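Local coordinates for leucine-rich repeat protein TpLRR (Treponema pallidum, PDB 6MLX), which is of unknown function but, as a secreted, probably periplasmic leucine-rich repeat protein, may serve as a scaffold for binding other molecules, at residues A[83-87]-A[105-111]; A[88-94]-A[110-116]; A[133-137]-A[156-160]; A[150-156]-A[173-179]; A[180-186]-A[204-208]. One frame throughout, in Å; residues are numbered along the deposited sequence.

Contact 1 of 5, residues A[83-87]-A[105-111]; sequences ARIEL and LAGIVFP
With CG1 anti to the backbone N in both residues (chi1 176° in I85, -170° in I108), the two isoleucines lie side by side and point the same way, and the CG2 branch of I85 rests against I108 CD1 at 3.9 Å. L87 instead has CG beside its backbone N (chi1 -61°), which slants CD1 past I108 to meet I108 CD1 at 3.8 Å. The same methyl lies near F110 CD1, while L87 CB touches P111 CD at 4.0 Å. At the other end L105 CD1 lies against A83 O and also comes near I85 CG2.

No direct hydrogen bond joins the two backbones, although they run nearly parallel. Three waters take the place of the missing bonds. The first accepts from I85 N at 3.0 Å and donates to G107 O; the second donates to I85 O and accepts from V109 N, 2.8 Å away; the third links L87 N with V109 O. On its other edge strand 84-86, the last of a three-stranded parallel sheet, pairs directly with V60 and V62. Several facing backbone groups are thus bridged by water, and direct contact between these neighbouring turns is apolar, mainly through aliphatic side chains.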
# COMPACT_ATOMS: atom_id res chain seq x y z
N ALA A 83 12.51 -3.22 2.69
CA ALA A 83 12.03 -4.22 3.64
C ALA A 83 11.15 -3.65 4.74
O ALA A 83 10.30 -4.37 5.28
CB ALA A 83 13.22 -4.95 4.29
N ARG A 84 11.34 -2.39 5.11
CA ARG A 84 10.49 -1.76 6.11
C ARG A 84 10.21 -0.33 5.70
O ARG A 84 11.08 0.35 5.15
CB ARG A 84 11.13 -1.76 7.49
CG ARG A 84 11.15 -3.09 8.12
CD ARG A 84 11.92 -3.00 9.41
NE ARG A 84 11.83 -4.24 10.16
CZ ARG A 84 10.75 -4.62 10.84
NH1 ARG A 84 9.66 -3.84 10.82
NH2 ARG A 84 10.74 -5.76 11.50
N ILE A 85 8.99 0.12 5.97
CA ILE A 85 8.64 1.52 5.82
C ILE A 85 7.75 1.90 6.99
O ILE A 85 6.73 1.24 7.24
CB ILE A 85 7.96 1.82 4.47
CG1 ILE A 85 7.54 3.29 4.40
CG2 ILE A 85 6.78 0.87 4.21
CD1 ILE A 85 7.25 3.80 2.98
N GLU A 86 8.15 2.92 7.73
CA GLU A 86 7.39 3.39 8.88
C GLU A 86 6.34 4.36 8.37
O GLU A 86 6.67 5.46 7.91
CB GLU A 86 8.30 4.05 9.91
CG GLU A 86 9.27 3.09 10.64
CD GLU A 86 8.58 1.83 11.17
OE1 GLU A 86 7.53 1.97 11.85
OE2 GLU A 86 9.12 0.71 10.95
N LEU A 87 5.10 3.95 8.43
CA LEU A 87 4.19 4.94 7.88
C LEU A 87 3.73 5.88 9.00
O LEU A 87 3.57 5.45 10.15
CB LEU A 87 2.98 4.28 7.24
CG LEU A 87 3.32 3.36 6.06
CD1 LEU A 87 2.07 2.73 5.46
CD2 LEU A 87 4.10 4.12 5.00
N LEU A 105 9.30 -6.20 0.55
CA LEU A 105 8.45 -5.67 1.60
C LEU A 105 7.69 -6.85 2.19
O LEU A 105 6.79 -7.40 1.56
CB LEU A 105 7.52 -4.60 1.04
CG LEU A 105 6.88 -3.62 2.02
CD1 LEU A 105 7.97 -2.98 2.83
CD2 LEU A 105 6.09 -2.57 1.25
N ALA A 106 8.10 -7.28 3.38
CA ALA A 106 7.52 -8.48 3.97
C ALA A 106 6.32 -8.18 4.84
O ALA A 106 5.49 -9.07 5.08
CB ALA A 106 8.57 -9.23 4.80
N GLY A 107 6.21 -6.94 5.31
CA GLY A 107 5.10 -6.55 6.15
C GLY A 107 4.97 -5.05 6.13
O GLY A 107 5.91 -4.32 5.78
N ILE A 108 3.79 -4.58 6.50
CA ILE A 108 3.54 -3.15 6.58
C ILE A 108 2.39 -2.94 7.55
O ILE A 108 1.46 -3.74 7.62
CB ILE A 108 3.25 -2.58 5.17
CG1 ILE A 108 3.22 -1.05 5.18
CG2 ILE A 108 1.96 -3.15 4.61
CD1 ILE A 108 3.10 -0.48 3.78
N VAL A 109 2.51 -1.89 8.36
CA VAL A 109 1.50 -1.56 9.36
C VAL A 109 0.82 -0.27 8.92
O VAL A 109 1.47 0.78 8.81
CB VAL A 109 2.11 -1.40 10.77
CG1 VAL A 109 1.02 -1.00 11.74
CG2 VAL A 109 2.80 -2.69 11.22
N PHE A 110 -0.45 -0.35 8.67
CA PHE A 110 -1.17 0.82 8.18
C PHE A 110 -1.67 1.68 9.34
O PHE A 110 -2.19 1.15 10.32
CB PHE A 110 -2.35 0.42 7.33
CG PHE A 110 -1.98 -0.17 6.01
CD1 PHE A 110 -1.22 0.55 5.11
CD2 PHE A 110 -2.40 -1.44 5.68
CE1 PHE A 110 -0.88 0.00 3.89
CE2 PHE A 110 -2.08 -1.98 4.45
CZ PHE A 110 -1.32 -1.27 3.56
N PRO A 111 -1.54 3.00 9.23
CA PRO A 111 -1.98 3.88 10.31
C PRO A 111 -3.49 3.98 10.40
O PRO A 111 -4.22 3.79 9.43
CB PRO A 111 -1.38 5.24 9.92
CG PRO A 111 -1.24 5.17 8.45
CD PRO A 111 -0.89 3.74 8.13
O HOH W 1 7.28 -2.32 6.60
O HOH W 2 5.04 -0.59 8.49
O HOH W 3 4.17 1.87 9.97

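Contact 2 of 5, residues A[88-94]-A[110-116]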
# COMPACT_ATOMS: atom_id res chain seq x y z
N PRO A 88 3.52 7.14 8.68
CA PRO A 88 3.09 8.09 9.71
C PRO A 88 1.63 7.87 10.10
O PRO A 88 0.83 7.39 9.30
CB PRO A 88 3.27 9.44 9.01
CG PRO A 88 3.04 9.15 7.56
CD PRO A 88 3.61 7.76 7.34
N ASP A 89 1.28 8.27 11.32
CA ASP A 89 -0.15 8.34 11.60
C ASP A 89 -0.86 9.44 10.83
O ASP A 89 -2.08 9.42 10.73
CB ASP A 89 -0.43 8.49 13.10
CG ASP A 89 -1.93 8.58 13.40
OD1 ASP A 89 -2.71 7.83 12.75
OD2 ASP A 89 -2.36 9.41 14.23
N GLY A 90 -0.15 10.39 10.22
CA GLY A 90 -0.90 11.32 9.38
C GLY A 90 -1.36 10.78 8.03
O GLY A 90 -2.19 11.44 7.39
N LEU A 91 -0.88 9.61 7.60
CA LEU A 91 -1.12 9.19 6.22
C LEU A 91 -2.61 8.97 5.94
O LEU A 91 -3.30 8.27 6.70
CB LEU A 91 -0.32 7.92 5.90
CG LEU A 91 -0.49 7.39 4.46
CD1 LEU A 91 0.07 8.37 3.43
CD2 LEU A 91 0.14 6.02 4.31
N ARG A 92 -3.11 9.57 4.86
CA ARG A 92 -4.50 9.46 4.44
C ARG A 92 -4.70 8.66 3.16
O ARG A 92 -5.74 8.01 3.01
CB ARG A 92 -5.13 10.84 4.22
CG ARG A 92 -4.68 11.91 5.20
CD ARG A 92 -5.67 12.02 6.35
NE ARG A 92 -6.91 12.56 5.82
CZ ARG A 92 -8.09 12.27 6.34
NH1 ARG A 92 -8.16 11.47 7.40
NH2 ARG A 92 -9.19 12.79 5.80
N GLU A 93 -3.76 8.72 2.21
CA GLU A 93 -3.97 8.15 0.89
C GLU A 93 -2.65 7.63 0.33
O GLU A 93 -1.60 8.25 0.47
CB GLU A 93 -4.55 9.18 -0.09
CG GLU A 93 -4.79 8.65 -1.51
CD GLU A 93 -5.58 9.62 -2.38
OE1 GLU A 93 -5.84 10.74 -1.90
OE2 GLU A 93 -5.95 9.29 -3.53
N ILE A 94 -2.73 6.47 -0.32
CA ILE A 94 -1.62 5.88 -1.06
C ILE A 94 -2.13 5.69 -2.49
O ILE A 94 -3.06 4.91 -2.72
CB ILE A 94 -1.17 4.55 -0.45
CG1 ILE A 94 -0.76 4.73 1.00
CG2 ILE A 94 -0.02 3.97 -1.25
CD1 ILE A 94 -0.40 3.44 1.70
N PHE A 110 -0.45 -0.35 8.67
CA PHE A 110 -1.17 0.82 8.18
C PHE A 110 -1.67 1.68 9.34
O PHE A 110 -2.19 1.15 10.32
CB PHE A 110 -2.35 0.42 7.33
CG PHE A 110 -1.98 -0.17 6.01
CD1 PHE A 110 -1.22 0.55 5.11
CD2 PHE A 110 -2.40 -1.44 5.68
CE1 PHE A 110 -0.88 0.00 3.89
CE2 PHE A 110 -2.08 -1.98 4.45
CZ PHE A 110 -1.32 -1.27 3.56
N PRO A 111 -1.54 3.00 9.23
CA PRO A 111 -1.98 3.88 10.31
C PRO A 111 -3.49 3.98 10.40
O PRO A 111 -4.22 3.79 9.43
CB PRO A 111 -1.38 5.24 9.92
CG PRO A 111 -1.24 5.17 8.45
CD PRO A 111 -0.89 3.74 8.13
N ARG A 112 -3.94 4.32 11.61
CA ARG A 112 -5.37 4.49 11.85
C ARG A 112 -5.98 5.61 11.01
O ARG A 112 -7.21 5.71 10.94
CB ARG A 112 -5.61 4.72 13.35
CG ARG A 112 -7.09 4.76 13.76
CD ARG A 112 -7.31 4.03 15.07
NE ARG A 112 -8.60 4.30 15.70
CZ ARG A 112 -8.74 4.34 17.02
NH1 ARG A 112 -9.93 4.57 17.56
NH2 ARG A 112 -7.67 4.15 17.80
N SER A 113 -5.17 6.43 10.34
CA SER A 113 -5.69 7.51 9.52
C SER A 113 -5.90 7.15 8.05
O SER A 113 -6.50 7.95 7.31
CB SER A 113 -4.74 8.70 9.60
OG SER A 113 -3.40 8.28 9.30
N LEU A 114 -5.44 5.99 7.59
CA LEU A 114 -5.45 5.68 6.16
C LEU A 114 -6.88 5.56 5.63
O LEU A 114 -7.67 4.75 6.12
CB LEU A 114 -4.67 4.39 5.91
CG LEU A 114 -4.44 4.01 4.44
CD1 LEU A 114 -3.58 5.05 3.72
CD2 LEU A 114 -3.85 2.60 4.31
N GLN A 115 -7.20 6.35 4.61
CA GLN A 115 -8.52 6.39 3.99
C GLN A 115 -8.60 5.62 2.67
O GLN A 115 -9.59 4.91 2.43
CB GLN A 115 -8.96 7.84 3.71
CG GLN A 115 -8.91 8.80 4.90
CD GLN A 115 -10.02 8.55 5.89
OE1 GLN A 115 -11.21 8.62 5.55
NE2 GLN A 115 -9.65 8.22 7.12
N VAL A 116 -7.59 5.76 1.82
CA VAL A 116 -7.67 5.40 0.40
C VAL A 116 -6.42 4.63 -0.00
O VAL A 116 -5.30 5.08 0.25
CB VAL A 116 -7.82 6.66 -0.49
CG1 VAL A 116 -7.81 6.29 -1.99
CG2 VAL A 116 -9.08 7.44 -0.12
O HOH W 4 -1.83 4.66 13.77
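The carbonyl oxygen R92 O is gripped by two successive amides of the next turn, Q115 N at 2.7 Å and V116 N at 3.1 Å. The two donors reach the oxygen from different directions, V116 N in the carbonyl plane and Q115 N tilted 30° from it. Two residues after R92, I94 N donates to V116 O at 3.0 Å and completes a parallel bridge between E93 and V116. Their side chains run alongside each other, with E93 CG against V116 CB.

R92 is bent at chi2 and chi3, which lays its guanidinium over Q115: the two flat groups stack with their planes 23° apart, and Q115 CG sits 3.7 Å above the guanidinium plane. The amide of Q115 is held from within its own turn, NE2 donating to S113 O at 3.2 Å. On the buried side L91 and L114 lie side by side, L91 CD2 against L114 CD1, and L114 CD1 also touches I94 CG1. L91 CB packs on P111 CG at 3.9 Å.

Each segment contains a type I turn, P88 to L91 and P111 to L114, that leads into a short parallel strand. Such stacking of equivalent turns and strands is characteristic of a leucine-rich repeat solenoid, here of the BspA type.

Contact 3 of 5, residues A[133-137]-A[156-160]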
# COMPACT_ATOMS: atom_id res chain seq x y z
N LEU A 133 -6.06 -4.23 7.38
CA LEU A 133 -6.59 -2.96 6.91
C LEU A 133 -7.43 -2.35 8.02
O LEU A 133 -8.42 -2.96 8.44
CB LEU A 133 -7.41 -3.16 5.65
CG LEU A 133 -6.65 -3.77 4.45
CD1 LEU A 133 -7.58 -4.20 3.32
CD2 LEU A 133 -5.58 -2.81 3.92
N PRO A 134 -7.07 -1.18 8.54
CA PRO A 134 -7.88 -0.54 9.59
C PRO A 134 -9.27 -0.18 9.10
O PRO A 134 -9.54 -0.09 7.90
CB PRO A 134 -7.08 0.73 9.93
CG PRO A 134 -5.69 0.47 9.39
CD PRO A 134 -5.90 -0.36 8.17
N ASN A 135 -10.17 0.05 10.05
CA ASN A 135 -11.55 0.37 9.70
C ASN A 135 -11.67 1.74 9.02
O ASN A 135 -12.67 1.99 8.34
CB ASN A 135 -12.45 0.29 10.93
CG ASN A 135 -12.66 -1.16 11.43
OD1 ASN A 135 -12.50 -2.12 10.67
ND2 ASN A 135 -13.02 -1.31 12.70
N SER A 136 -10.66 2.61 9.16
CA SER A 136 -10.64 3.90 8.47
C SER A 136 -10.57 3.76 6.96
O SER A 136 -10.95 4.69 6.24
CB SER A 136 -9.46 4.73 8.95
OG SER A 136 -8.22 4.04 8.76
N VAL A 137 -10.09 2.62 6.45
CA VAL A 137 -9.87 2.46 5.02
C VAL A 137 -11.24 2.34 4.34
O VAL A 137 -11.94 1.34 4.51
CB VAL A 137 -8.98 1.24 4.72
CG1 VAL A 137 -8.79 1.07 3.22
CG2 VAL A 137 -7.63 1.39 5.43
N LEU A 156 -9.96 -7.35 6.35
CA LEU A 156 -10.64 -6.27 5.66
C LEU A 156 -11.16 -5.23 6.65
O LEU A 156 -11.37 -5.52 7.83
CB LEU A 156 -11.80 -6.83 4.85
CG LEU A 156 -11.44 -7.80 3.72
CD1 LEU A 156 -12.69 -8.53 3.27
CD2 LEU A 156 -10.82 -7.04 2.57
N PRO A 157 -11.38 -3.99 6.19
CA PRO A 157 -12.08 -3.01 7.04
C PRO A 157 -13.49 -3.51 7.32
O PRO A 157 -14.12 -4.15 6.48
CB PRO A 157 -12.10 -1.74 6.18
CG PRO A 157 -11.20 -1.99 5.04
CD PRO A 157 -11.17 -3.47 4.83
N VAL A 158 -13.99 -3.19 8.51
CA VAL A 158 -15.29 -3.72 8.93
C VAL A 158 -16.41 -3.31 7.97
O VAL A 158 -17.32 -4.10 7.68
CB VAL A 158 -15.58 -3.30 10.39
CG1 VAL A 158 -16.12 -1.90 10.46
CG2 VAL A 158 -16.56 -4.26 11.03
N GLY A 159 -16.37 -2.10 7.43
CA GLY A 159 -17.53 -1.67 6.67
C GLY A 159 -17.46 -1.87 5.17
O GLY A 159 -18.28 -1.30 4.43
N VAL A 160 -16.51 -2.68 4.70
CA VAL A 160 -16.15 -2.68 3.28
C VAL A 160 -17.36 -3.07 2.43
O VAL A 160 -18.04 -4.06 2.69
CB VAL A 160 -14.95 -3.61 3.02
CG1 VAL A 160 -15.18 -4.99 3.58
CG2 VAL A 160 -14.67 -3.69 1.54
O HOH W 5 -14.90 0.37 7.88
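P157 lies alongside L133, both side chains pointing the same way, with its CD 3.9 Å from L133 CB and 4.0 Å from L133 CD1. The rest of its ring reaches into the neighbouring type I turn: P157 CG meets V137 CB at 3.9 Å, and P157 CB approaches the carbonyl oxygens P134 O and V137 O.

N135 and V158 cross obliquely at the outer side of the pair. Here N135 has CG beside its backbone N (chi1 -70°), which swings the amide across to the next turn, where OD1 accepts from V158 N at 2.8 Å. V158 N lies 44° above the carbonyl plane of N135, off its lone pairs, although the bond is fairly straight at the hydrogen, 156°. V158 CG1 also packs against N135 CG. Water 5 adds a second link, donating to N135 O at 2.8 Å and accepting from G159 N.

The two equivalent turns, P134 to V137 and P157 to V160, therefore combine a buried proline contact with an exposed polar side, where one asparagine and one water take up successive backbone amides, V158 N and G159 N.

Contact 4 of 5, residues A[150-156]-A[173-179]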
# COMPACT_ATOMS: atom_id res chain seq x y z
N GLU A 150 3.07 -14.29 -1.72
CA GLU A 150 3.28 -14.78 -0.37
C GLU A 150 2.22 -14.30 0.62
O GLU A 150 2.27 -14.68 1.81
CB GLU A 150 4.68 -14.40 0.12
CG GLU A 150 5.81 -15.16 -0.61
CD GLU A 150 5.85 -16.65 -0.32
OE1 GLU A 150 5.24 -17.11 0.67
OE2 GLU A 150 6.50 -17.39 -1.10
N LEU A 151 1.27 -13.48 0.17
CA LEU A 151 0.18 -12.97 0.99
C LEU A 151 -0.67 -14.10 1.55
O LEU A 151 -1.40 -14.75 0.80
CB LEU A 151 -0.69 -12.02 0.18
CG LEU A 151 -1.86 -11.36 0.90
CD1 LEU A 151 -1.35 -10.67 2.16
CD2 LEU A 151 -2.54 -10.38 -0.03
N ALA A 152 -0.61 -14.32 2.86
CA ALA A 152 -1.33 -15.41 3.51
C ALA A 152 -2.61 -14.96 4.20
O ALA A 152 -3.57 -15.74 4.26
CB ALA A 152 -0.42 -16.11 4.53
N SER A 153 -2.66 -13.73 4.70
CA SER A 153 -3.73 -13.29 5.58
C SER A 153 -4.04 -11.82 5.33
O SER A 153 -3.13 -10.98 5.37
CB SER A 153 -3.35 -13.48 7.05
OG SER A 153 -4.37 -13.01 7.90
N VAL A 154 -5.31 -11.51 5.10
CA VAL A 154 -5.79 -10.14 4.93
C VAL A 154 -7.00 -9.94 5.84
O VAL A 154 -7.97 -10.71 5.76
CB VAL A 154 -6.18 -9.83 3.47
CG1 VAL A 154 -6.83 -8.45 3.39
CG2 VAL A 154 -4.98 -9.91 2.57
N ARG A 155 -6.95 -8.92 6.68
CA ARG A 155 -8.13 -8.49 7.43
C ARG A 155 -8.70 -7.26 6.74
O ARG A 155 -7.99 -6.27 6.55
CB ARG A 155 -7.80 -8.19 8.89
CG ARG A 155 -9.03 -7.78 9.74
CD ARG A 155 -8.61 -7.20 11.10
NE ARG A 155 -7.79 -8.14 11.87
CZ ARG A 155 -6.98 -7.80 12.87
NH1 ARG A 155 -6.87 -6.53 13.26
NH2 ARG A 155 -6.27 -8.73 13.49
N LEU A 156 -9.96 -7.35 6.35
CA LEU A 156 -10.64 -6.27 5.66
C LEU A 156 -11.16 -5.23 6.65
O LEU A 156 -11.37 -5.52 7.83
CB LEU A 156 -11.80 -6.83 4.85
CG LEU A 156 -11.44 -7.80 3.72
CD1 LEU A 156 -12.69 -8.53 3.27
CD2 LEU A 156 -10.82 -7.04 2.57
N ASN A 173 -1.11 -17.93 -2.19
CA ASN A 173 -0.95 -18.41 -0.82
C ASN A 173 -1.99 -17.84 0.14
O ASN A 173 -1.88 -18.05 1.36
CB ASN A 173 0.46 -18.12 -0.32
CG ASN A 173 1.43 -19.22 -0.68
OD1 ASN A 173 1.17 -20.39 -0.40
ND2 ASN A 173 2.53 -18.85 -1.32
N LEU A 174 -3.00 -17.14 -0.37
CA LEU A 174 -4.00 -16.51 0.48
C LEU A 174 -4.91 -17.57 1.08
O LEU A 174 -5.54 -18.34 0.36
CB LEU A 174 -4.81 -15.50 -0.34
CG LEU A 174 -5.89 -14.76 0.44
CD1 LEU A 174 -5.28 -14.00 1.62
CD2 LEU A 174 -6.64 -13.81 -0.49
N VAL A 175 -4.97 -17.62 2.42
CA VAL A 175 -5.82 -18.60 3.08
C VAL A 175 -6.78 -17.99 4.09
O VAL A 175 -7.74 -18.66 4.50
CB VAL A 175 -4.98 -19.71 3.75
CG1 VAL A 175 -4.07 -20.40 2.74
CG2 VAL A 175 -4.16 -19.13 4.85
N GLU A 176 -6.59 -16.75 4.52
CA GLU A 176 -7.39 -16.15 5.57
C GLU A 176 -7.84 -14.76 5.14
O GLU A 176 -7.03 -13.93 4.73
CB GLU A 176 -6.61 -16.06 6.89
CG GLU A 176 -7.38 -15.45 8.03
CD GLU A 176 -6.56 -15.41 9.31
OE1 GLU A 176 -5.57 -14.65 9.40
OE2 GLU A 176 -6.87 -16.17 10.23
N LEU A 177 -9.15 -14.52 5.25
CA LEU A 177 -9.76 -13.26 4.87
C LEU A 177 -10.65 -12.86 6.04
O LEU A 177 -11.79 -13.32 6.15
CB LEU A 177 -10.54 -13.41 3.57
CG LEU A 177 -11.12 -12.13 2.98
CD1 LEU A 177 -10.01 -11.14 2.73
CD2 LEU A 177 -11.86 -12.45 1.69
N GLY A 178 -10.10 -12.05 6.94
CA GLY A 178 -10.84 -11.66 8.13
C GLY A 178 -11.77 -10.49 7.87
O GLY A 178 -11.61 -9.72 6.93
N ASN A 179 -12.79 -10.38 8.74
CA ASN A 179 -13.76 -9.28 8.63
C ASN A 179 -14.50 -9.33 7.31
O ASN A 179 -14.75 -8.30 6.69
CB ASN A 179 -13.09 -7.92 8.77
CG ASN A 179 -13.13 -7.42 10.15
OD1 ASN A 179 -13.76 -8.02 11.00
ND2 ASN A 179 -12.47 -6.29 10.40
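N179 meets L156 from CB onward: CB is 3.1 Å from L156 O, CG lies farther from that oxygen, and ND2 donates to it at 2.9 Å. The approach is nearly along the C=O axis, 167° at the oxygen, and the oxygen lies in the amide plane of N179. ND2 also passes R155 CG, the two side chains set at an angle to each other.

Before this end the backbones of strands 153-155 and 176-178 pair in parallel; their axes approach to 4.6 Å and run 10° from parallel. A152 O takes both V175 N and E176 N; V154 N then donates to E176 O, G178 N to V154 O at 2.8 Å, and L156 N to G178 O. On the face bearing S153, S153 OG donates to E176 OE1 at 2.5 Å, meeting the anti lone pair of that oxygen. E176 is extended beyond CG, which carries its carboxylate to the serine.

The opposite face carries V154 and L177, with L177 CD1 touching V154 CB. L156 slants past L177, its L156 CG lying 3.8 Å from L177 CD1. L174 CD1 reaches V154 CG2 at 4.2 Å, and F168, from a loop, packs against V154 and L174. Short parallel strands from successive turns, with aliphatic side chains on the inner face, form the parallel sheet characteristic of leucine-rich repeats.

Contact 5 of 5, residues A[180-186]-A[204-208]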
# COMPACT_ATOMS: atom_id res chain seq x y z
N LEU A 180 -14.78 -10.53 6.83
CA LEU A 180 -15.60 -10.64 5.64
C LEU A 180 -17.02 -10.23 6.01
O LEU A 180 -17.56 -10.71 7.01
CB LEU A 180 -15.56 -12.07 5.12
CG LEU A 180 -16.06 -12.33 3.70
CD1 LEU A 180 -15.39 -11.41 2.68
CD2 LEU A 180 -15.81 -13.80 3.35
N PRO A 181 -17.64 -9.33 5.27
CA PRO A 181 -18.92 -8.75 5.71
C PRO A 181 -20.09 -9.70 5.52
O PRO A 181 -20.01 -10.75 4.87
CB PRO A 181 -19.09 -7.51 4.83
CG PRO A 181 -17.75 -7.31 4.17
CD PRO A 181 -17.12 -8.65 4.07
N GLU A 182 -21.21 -9.29 6.10
CA GLU A 182 -22.47 -9.99 5.90
C GLU A 182 -23.04 -9.72 4.52
O GLU A 182 -23.88 -10.49 4.04
CB GLU A 182 -23.43 -9.54 7.00
CG GLU A 182 -22.74 -9.44 8.36
CD GLU A 182 -22.77 -10.76 9.10
OE1 GLU A 182 -23.84 -11.39 9.11
OE2 GLU A 182 -21.73 -11.19 9.67
N LYS A 183 -22.60 -8.65 3.87
CA LYS A 183 -23.05 -8.32 2.53
C LYS A 183 -21.97 -7.47 1.87
O LYS A 183 -21.43 -6.55 2.50
CB LYS A 183 -24.40 -7.58 2.58
CG LYS A 183 -24.60 -6.54 1.49
CD LYS A 183 -26.03 -6.01 1.54
CE LYS A 183 -26.22 -5.05 2.73
NZ LYS A 183 -25.67 -3.66 2.48
N VAL A 184 -21.63 -7.80 0.63
CA VAL A 184 -20.56 -7.12 -0.09
C VAL A 184 -20.78 -7.39 -1.57
O VAL A 184 -21.45 -8.35 -1.94
CB VAL A 184 -19.18 -7.62 0.41
CG1 VAL A 184 -18.92 -9.04 -0.11
CG2 VAL A 184 -18.05 -6.66 0.01
N SER A 185 -20.25 -6.50 -2.41
CA SER A 185 -20.30 -6.65 -3.86
C SER A 185 -18.92 -7.02 -4.39
O SER A 185 -17.90 -6.56 -3.87
CB SER A 185 -20.76 -5.36 -4.54
OG SER A 185 -22.09 -5.04 -4.18
N PHE A 186 -18.90 -7.81 -5.45
CA PHE A 186 -17.65 -8.30 -6.00
C PHE A 186 -17.43 -7.74 -7.40
O PHE A 186 -18.31 -7.81 -8.26
CB PHE A 186 -17.63 -9.83 -6.04
CG PHE A 186 -17.79 -10.48 -4.69
CD1 PHE A 186 -19.04 -10.82 -4.21
CD2 PHE A 186 -16.69 -10.77 -3.90
CE1 PHE A 186 -19.19 -11.43 -2.97
CE2 PHE A 186 -16.83 -11.38 -2.66
CZ PHE A 186 -18.08 -11.72 -2.20
N SER A 204 -18.39 -19.34 2.08
CA SER A 204 -19.01 -18.11 2.57
C SER A 204 -18.91 -16.99 1.54
O SER A 204 -19.78 -16.11 1.48
CB SER A 204 -18.42 -17.71 3.92
OG SER A 204 -17.02 -17.60 3.88
N VAL A 205 -17.90 -17.06 0.66
CA VAL A 205 -17.77 -16.09 -0.42
C VAL A 205 -18.82 -16.33 -1.50
O VAL A 205 -19.43 -15.38 -2.01
CB VAL A 205 -16.34 -16.12 -1.00
CG1 VAL A 205 -16.32 -15.50 -2.38
CG2 VAL A 205 -15.38 -15.36 -0.08
N ARG A 206 -19.03 -17.60 -1.90
CA ARG A 206 -20.10 -17.88 -2.84
C ARG A 206 -21.45 -17.46 -2.26
O ARG A 206 -22.26 -16.84 -2.95
CB ARG A 206 -20.10 -19.37 -3.23
CG ARG A 206 -18.80 -19.85 -3.91
CD ARG A 206 -18.99 -20.39 -5.35
NE ARG A 206 -18.67 -19.39 -6.38
CZ ARG A 206 -17.67 -19.45 -7.25
NH1 ARG A 206 -16.83 -20.48 -7.26
NH2 ARG A 206 -17.50 -18.47 -8.13
N LYS A 207 -21.68 -17.76 -0.97
CA LYS A 207 -22.90 -17.36 -0.28
C LYS A 207 -23.09 -15.85 -0.31
O LYS A 207 -24.23 -15.37 -0.39
CB LYS A 207 -22.87 -17.87 1.16
CG LYS A 207 -24.03 -17.39 2.04
CD LYS A 207 -24.47 -18.47 3.01
CE LYS A 207 -24.95 -19.70 2.23
NZ LYS A 207 -25.45 -20.83 3.10
N LEU A 208 -21.99 -15.08 -0.27
CA LEU A 208 -22.11 -13.63 -0.44
C LEU A 208 -22.39 -13.22 -1.88
O LEU A 208 -22.67 -12.03 -2.12
CB LEU A 208 -20.85 -12.93 0.07
CG LEU A 208 -20.62 -12.93 1.59
CD1 LEU A 208 -19.18 -12.56 1.90
CD2 LEU A 208 -21.57 -12.00 2.33
O HOH W 6 -22.62 -9.92 -4.14
O HOH W 7 -23.54 -9.85 -0.36
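L208 buries more surface here than any other residue, its branched end entering the bend of segment 180-186. CD2 lies 3.2 Å from both P181 O and E182 O, and CD1 meets L180 CG at 3.6 Å; V184 CG1 touches CD1 as well. L180 and L208 slide past each other in opposite directions. L180 extends away from its backbone N (chi1 -165°), which carries CD2 to V205 CG2 at 3.8 Å, the two side chains crossing at about a right angle.

The contact lays the C-terminal part of helix 199-207 and L208 against the final turn of the repeat stack, whose strand 185-186 pairs in parallel with strand 162-163. The helix probably caps the C-terminal end of the solenoid, consistent with the terminal caps of other leucine-rich repeat proteins.

F186 closes the other side. It stands at about a right angle to L208, with CE1 3.8 Å from L208 CB, and L208 O lies at the ring edge, in its plane. V205 CG1 approaches F186 CE2, while Y210 meets the same ring edge-to-face. Two waters link the backbones: water 6 donates to V184 O and L208 O, and water 7 accepts from V184 N at 3.0 Å and donates to L208 O.

In the fold
From the N terminus, contact 1 closes the loop from 87 to 105, and contact 2, closing 94 to 110, crosses it: segment 88-94 follows 83-87, and F110 and P111 belong to both. In series, contact 3 closes 137 to 156; its first turn stacks on contacts 1 and 2 through F110 against L133 and through S136, whose hydroxyl bonds to L114 O. Contact 4, closing 156 to 173, crosses contact 3 and shares L156, and L133 N probably bonds to R155 O. Contact 5 closes 186 to 204 and touches contact 4 through L156 and L180 and contact 3 through V160 and P181. Together they join successive solenoid turns and the C-terminal helix.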